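Local coordinates for protein aldo-keto reductase family 1, member B4 (Aldose reductase) (PDB 4HBK) that probably reduces aldehydes such as sugars to alcohols with NADPH, as an aldose reductase of the aldo/keto reductase family, at residues N202-E205 against K210-N213; E229-Q232 against T237-A240; E177-V182 against K188-S193. All coordinates share one frame; numbering follows the deposited sequence.

Interaction 1 of 3, residues N202-E205 against K210-N213; sequences NILE and KPAN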
# COMPACT_ATOMS: atom_id res chain seq x y z
N ASN A 202 4.86 -8.62 17.45
CA ASN A 202 3.98 -9.71 17.84
C ASN A 202 3.67 -10.68 16.71
O ASN A 202 3.65 -11.89 16.91
CB ASN A 202 2.67 -9.17 18.41
CG ASN A 202 1.69 -10.28 18.75
OD1 ASN A 202 1.92 -11.04 19.69
ND2 ASN A 202 0.60 -10.37 18.00
N ILE A 203 3.41 -10.14 15.52
CA ILE A 203 3.18 -10.99 14.35
C ILE A 203 4.41 -11.87 14.09
O ILE A 203 4.29 -13.08 13.85
CB ILE A 203 2.87 -10.16 13.08
CG1 ILE A 203 1.44 -9.62 13.10
CG2 ILE A 203 3.10 -11.00 11.82
CD1 ILE A 203 0.41 -10.67 12.83
N LEU A 204 5.59 -11.26 14.14
CA LEU A 204 6.83 -11.98 13.85
C LEU A 204 7.16 -13.02 14.91
O LEU A 204 7.81 -14.03 14.62
CB LEU A 204 8.01 -11.01 13.72
CG LEU A 204 8.13 -10.18 12.44
CD1 LEU A 204 9.14 -9.07 12.66
CD2 LEU A 204 8.56 -11.09 11.30
N GLU A 205 6.73 -12.76 16.13
CA GLU A 205 6.96 -13.67 17.25
C GLU A 205 6.11 -14.95 17.13
O GLU A 205 6.49 -16.00 17.65
CB GLU A 205 6.67 -12.96 18.58
CG GLU A 205 7.81 -13.03 19.60
CD GLU A 205 7.99 -14.42 20.20
OE1 GLU A 205 8.64 -15.28 19.56
OE2 GLU A 205 7.47 -14.66 21.32
N LYS A 210 6.64 -15.22 7.57
CA LYS A 210 6.85 -13.83 7.91
C LYS A 210 6.15 -12.89 6.94
O LYS A 210 6.00 -13.19 5.76
CB LYS A 210 8.35 -13.51 7.99
CG LYS A 210 9.04 -14.26 9.12
CD LYS A 210 10.29 -13.55 9.61
CE LYS A 210 11.53 -14.06 8.92
NZ LYS A 210 12.75 -13.85 9.77
N PRO A 211 5.67 -11.76 7.45
CA PRO A 211 5.16 -10.72 6.56
C PRO A 211 6.29 -10.33 5.62
O PRO A 211 7.44 -10.27 6.07
CB PRO A 211 4.81 -9.57 7.51
CG PRO A 211 5.48 -9.94 8.85
CD PRO A 211 5.54 -11.41 8.87
N ALA A 212 5.97 -10.10 4.34
CA ALA A 212 6.97 -9.72 3.35
C ALA A 212 6.99 -8.21 3.14
O ALA A 212 7.96 -7.66 2.59
CB ALA A 212 6.67 -10.40 2.01
N ASN A 213 5.93 -7.54 3.56
CA ASN A 213 5.79 -6.13 3.24
C ASN A 213 4.94 -5.39 4.26
O ASN A 213 4.00 -5.95 4.83
CB ASN A 213 5.20 -5.98 1.83
CG ASN A 213 4.91 -4.55 1.45
OD1 ASN A 213 3.75 -4.12 1.49
ND2 ASN A 213 5.94 -3.80 1.06
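Ile203 and Leu204 reach Pro211 and Lys210 through their branch methyls, and the torsions decide which ones. In Ile203, CG1 turns back beside the backbone N (chi1 -76°); with CG2 anti to that N, the short branch is the one at the proline ring. In Leu204 the same turn of chi1 with chi2 at 166° carries CD2 out to the segment 210-213, although its CB does not point at that segment. CD2 sits over the junction of the two residues: it is 3.9 Å from Pro211 CD and 3.4 Å from Lys210 CD, the latter tighter than ordinary van der Waals contact. The lysine chain crosses the leucine at about a right angle and bends at chi3 (-94°), and its aliphatic CB, CG and CD all lie close to that one methyl. On the proline side, Ile203 CG2 stands 3.9 Å from Pro211 CD and 4.0 Å from Pro211 CG, meeting the ring on those two methylenes. Trp175 of helix 171-183 touches both Ile203 and Pro211 and adds to the apolar cluster, whereas Lys210 lies at the exposed margin.

The contact lies where the loop after helix 197-206 leads into strand 213-217 of the (beta/alpha)8 barrel. Pro211 O is hydrogen-bonded to Asn41 ND2, and the backbone of Ala212 to Ile190 and Thr237. No hydrogen bond crosses between the two segments, and only 155 Å² is buried; helix and loop therefore meet here by the packing of methyl and methylene carbons, without directional bonds.

Interaction 2 of 3, residues E229-Q232 against T237-A240; sequences EYAQ and TVTA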
# COMPACT_ATOMS: atom_id res chain seq x y z
N GLU A 229 12.84 2.18 9.65
CA GLU A 229 14.12 1.58 9.99
C GLU A 229 13.89 0.25 10.70
O GLU A 229 14.56 -0.75 10.40
CB GLU A 229 14.96 2.52 10.84
CG GLU A 229 15.53 3.69 10.05
CD GLU A 229 16.46 4.56 10.88
OE1 GLU A 229 17.25 5.32 10.29
OE2 GLU A 229 16.40 4.49 12.13
N TYR A 230 12.94 0.23 11.63
CA TYR A 230 12.60 -1.01 12.31
C TYR A 230 12.17 -2.10 11.33
O TYR A 230 12.70 -3.20 11.34
CB TYR A 230 11.50 -0.82 13.33
CG TYR A 230 10.92 -2.16 13.72
CD1 TYR A 230 11.62 -3.03 14.57
CD2 TYR A 230 9.70 -2.59 13.21
CE1 TYR A 230 11.10 -4.27 14.91
CE2 TYR A 230 9.18 -3.83 13.54
CZ TYR A 230 9.88 -4.66 14.39
OH TYR A 230 9.34 -5.89 14.70
N ALA A 231 11.20 -1.79 10.48
CA ALA A 231 10.69 -2.80 9.56
C ALA A 231 11.79 -3.37 8.65
O ALA A 231 11.89 -4.59 8.47
CB ALA A 231 9.50 -2.28 8.74
N GLN A 232 12.62 -2.50 8.08
CA GLN A 232 13.71 -2.96 7.23
C GLN A 232 14.72 -3.79 8.04
O GLN A 232 15.26 -4.76 7.54
CB GLN A 232 14.38 -1.78 6.51
CG GLN A 232 13.43 -1.08 5.53
CD GLN A 232 13.99 0.20 4.92
OE1 GLN A 232 14.90 0.84 5.47
NE2 GLN A 232 13.45 0.58 3.76
N THR A 237 10.01 -5.44 3.49
CA THR A 237 10.08 -4.30 2.58
C THR A 237 8.97 -3.35 3.00
O THR A 237 8.01 -3.77 3.66
CB THR A 237 9.86 -4.70 1.14
OG1 THR A 237 8.52 -5.18 0.98
CG2 THR A 237 10.88 -5.76 0.70
N VAL A 238 9.11 -2.09 2.62
CA VAL A 238 8.18 -1.08 3.09
C VAL A 238 7.64 -0.27 1.94
O VAL A 238 8.40 0.20 1.10
CB VAL A 238 8.85 -0.13 4.10
CG1 VAL A 238 7.84 0.88 4.62
CG2 VAL A 238 9.45 -0.94 5.26
N THR A 239 6.33 -0.10 1.91
CA THR A 239 5.68 0.64 0.85
C THR A 239 5.13 1.92 1.42
O THR A 239 4.52 1.93 2.50
CB THR A 239 4.53 -0.17 0.23
OG1 THR A 239 5.07 -1.32 -0.44
CG2 THR A 239 3.72 0.68 -0.76
N ALA A 240 5.37 3.02 0.71
CA ALA A 240 4.87 4.31 1.14
C ALA A 240 3.55 4.55 0.48
O ALA A 240 3.47 4.62 -0.74
CB ALA A 240 5.85 5.39 0.75
O HOH W 1 11.75 -1.52 1.89
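Ala231 and Gln232 meet Val238 by two kinds of interaction, one apolar and one through water. The apolar part converges on a single methyl. Val238 CG2 lies beside the backbone N, with CG1 opposite that N (chi1 -177°), and from there it meets Ala231 CB at 3.7 Å and Gln232 CG at 4.0 Å. The Ala231 CB points toward the strand, with the CA atoms of Ala231 and Val238 7.1 Å apart. Gln232 instead passes the valine at about a right angle, its chain extended beyond CG.

The polar part is a bridge. One water accepts from Val238 N at 2.8 Å and, over a longer 3.3 Å, from Gln232 NE2, linking a strand amide to a helix side chain that no direct hydrogen bond joins. Gln232 NE2 also makes a weak bond to Arg284 O.

The pair belongs to the beta-alpha-beta unit of strand 213-217, helix 225-233 and strand 237-241. From the first strand Leu214 touches Ala231 and Ile216 touches Val238, Tyr230 packs against helix 197-206, and Val238 pairs through its backbone with Ile287 of strand 287-288.

Interaction 3 of 3, residues E177-V182 against K188-S193; sequences EMEKLV and KSIGLS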
# COMPACT_ATOMS: atom_id res chain seq x y z
N GLU A 177 -4.79 -17.52 9.18
CA GLU A 177 -5.58 -17.72 7.97
C GLU A 177 -4.89 -17.13 6.74
O GLU A 177 -5.02 -17.66 5.64
CB GLU A 177 -6.98 -17.12 8.12
CG GLU A 177 -7.92 -17.97 8.93
CD GLU A 177 -8.05 -19.37 8.37
OE1 GLU A 177 -7.84 -20.32 9.15
OE2 GLU A 177 -8.34 -19.53 7.16
N MET A 178 -4.15 -16.04 6.94
CA MET A 178 -3.42 -15.43 5.83
C MET A 178 -2.37 -16.44 5.36
O MET A 178 -2.08 -16.56 4.17
CB MET A 178 -2.73 -14.13 6.25
CG MET A 178 -3.69 -13.01 6.66
SD MET A 178 -4.53 -12.27 5.26
CE MET A 178 -3.20 -11.32 4.53
N GLU A 179 -1.80 -17.15 6.32
CA GLU A 179 -0.72 -18.08 6.01
C GLU A 179 -1.24 -19.22 5.15
O GLU A 179 -0.54 -19.70 4.26
CB GLU A 179 -0.11 -18.62 7.29
CG GLU A 179 0.66 -17.56 8.04
CD GLU A 179 1.27 -18.09 9.31
OE1 GLU A 179 0.64 -18.96 9.96
OE2 GLU A 179 2.38 -17.63 9.66
N LYS A 180 -2.48 -19.62 5.41
CA LYS A 180 -3.08 -20.71 4.66
C LYS A 180 -3.29 -20.32 3.20
O LYS A 180 -3.23 -21.16 2.31
CB LYS A 180 -4.42 -21.12 5.28
CG LYS A 180 -4.31 -21.84 6.60
CD LYS A 180 -5.69 -22.26 7.07
CE LYS A 180 -5.64 -22.86 8.46
NZ LYS A 180 -7.02 -22.95 9.06
N LEU A 181 -3.53 -19.04 2.96
CA LEU A 181 -3.69 -18.55 1.60
C LEU A 181 -2.40 -18.77 0.82
O LEU A 181 -2.42 -19.07 -0.38
CB LEU A 181 -4.06 -17.06 1.60
CG LEU A 181 -5.40 -16.70 2.25
CD1 LEU A 181 -5.58 -15.20 2.36
CD2 LEU A 181 -6.58 -17.34 1.48
N VAL A 182 -1.27 -18.61 1.50
CA VAL A 182 0.02 -18.86 0.87
C VAL A 182 0.19 -20.38 0.62
O VAL A 182 0.57 -20.79 -0.47
CB VAL A 182 1.19 -18.34 1.74
CG1 VAL A 182 2.54 -18.77 1.16
CG2 VAL A 182 1.13 -16.83 1.86
N LYS A 188 0.83 -15.20 -3.07
CA LYS A 188 2.27 -15.50 -3.06
C LYS A 188 2.98 -14.98 -1.80
O LYS A 188 3.84 -15.66 -1.23
CB LYS A 188 2.97 -14.95 -4.29
CG LYS A 188 2.43 -15.45 -5.61
CD LYS A 188 2.55 -16.96 -5.75
CE LYS A 188 2.44 -17.37 -7.21
NZ LYS A 188 2.51 -18.86 -7.40
N SER A 189 2.63 -13.77 -1.39
CA SER A 189 3.25 -13.14 -0.23
C SER A 189 2.17 -12.46 0.58
O SER A 189 1.19 -11.98 0.01
CB SER A 189 4.29 -12.11 -0.66
OG SER A 189 5.26 -12.64 -1.55
N ILE A 190 2.33 -12.41 1.89
CA ILE A 190 1.39 -11.71 2.76
C ILE A 190 2.09 -10.60 3.55
O ILE A 190 3.30 -10.65 3.75
CB ILE A 190 0.69 -12.70 3.71
CG1 ILE A 190 1.74 -13.59 4.39
CG2 ILE A 190 -0.33 -13.55 2.95
CD1 ILE A 190 1.13 -14.64 5.34
N GLY A 191 1.33 -9.61 4.01
CA GLY A 191 1.92 -8.50 4.74
C GLY A 191 0.94 -7.68 5.57
O GLY A 191 -0.20 -8.08 5.79
N LEU A 192 1.40 -6.51 6.02
CA LEU A 192 0.65 -5.69 6.96
C LEU A 192 0.48 -4.27 6.45
O LEU A 192 1.31 -3.76 5.72
CB LEU A 192 1.37 -5.67 8.32
CG LEU A 192 1.67 -7.05 8.92
CD1 LEU A 192 2.66 -6.95 10.08
CD2 LEU A 192 0.39 -7.75 9.37
N SER A 193 -0.62 -3.63 6.85
CA SER A 193 -0.83 -2.23 6.55
C SER A 193 -1.21 -1.47 7.82
O SER A 193 -2.05 -1.93 8.58
CB SER A 193 -1.92 -2.06 5.48
OG SER A 193 -2.12 -0.69 5.18
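Ile190 meets Met178, Glu179 and Val182 where helix 171-183 packs outside the parallel strands of the (beta/alpha)8 barrel. The short axes run nearly antiparallel, at 155° and 8.3 Å, as expected where a helix returns the chain to the next strand. Along 188-193, the first touch is made by the backbone of Lys188: its O lies 4.1 Å from Val182 CG1, while its CB points away from the helix and the side chain makes a cation-pi contact with Tyr137. Ser189 also points away from the helix, and its OG is hydrogen-bonded to Asn42 ND2.

Ile190 then supplies most of the strand's share. Its CG1 occupies the position between backbone N and carbonyl carbon (chi1 49°), and CG2 and CD1 both bear on the helix. CG2 lies 3.7 Å from Met178 O and 3.8 Å from Val182 CG2. Met178, bent at chi2 and chi3, runs past in the opposite direction and brings CE to 4.0 Å from Ile190 CG2. Glu179 meets Ile190 CD1 with CA and CG, while its OE2 accepts from Arg208 N and Ile209 N.

Leu192 packs on Trp175 of the same helix. At Ser193, OG makes weak hydrogen bonds with His144 O and Gln215 O.

In the fold
Three successive helix-to-strand returns of one barrel illustrate how local packing is joined through the sheet. Interactions 1 and 3 are stitched by the backbone, with Ala212 N 2.8 Å from Ile190 O and Leu192 N 2.9 Å from Asn213 O. Interactions 1 and 2 meet at Thr237 OG1, which probably hydrogen-bonds to Asn213 ND2 at 2.9 Å and to Ala212 O at 3.0 Å. Interactions 2 and 3 do not touch, their centres about 17 Å apart, yet both reach the same sheet. Interaction 3 lies near predicted active-site residues: the side chain of Met178 is about 8 Å from that of Lys111, which probably lowers the pKa of the active-site tyrosine, and about 9 Å from that of His144, a probable substrate-binding residue.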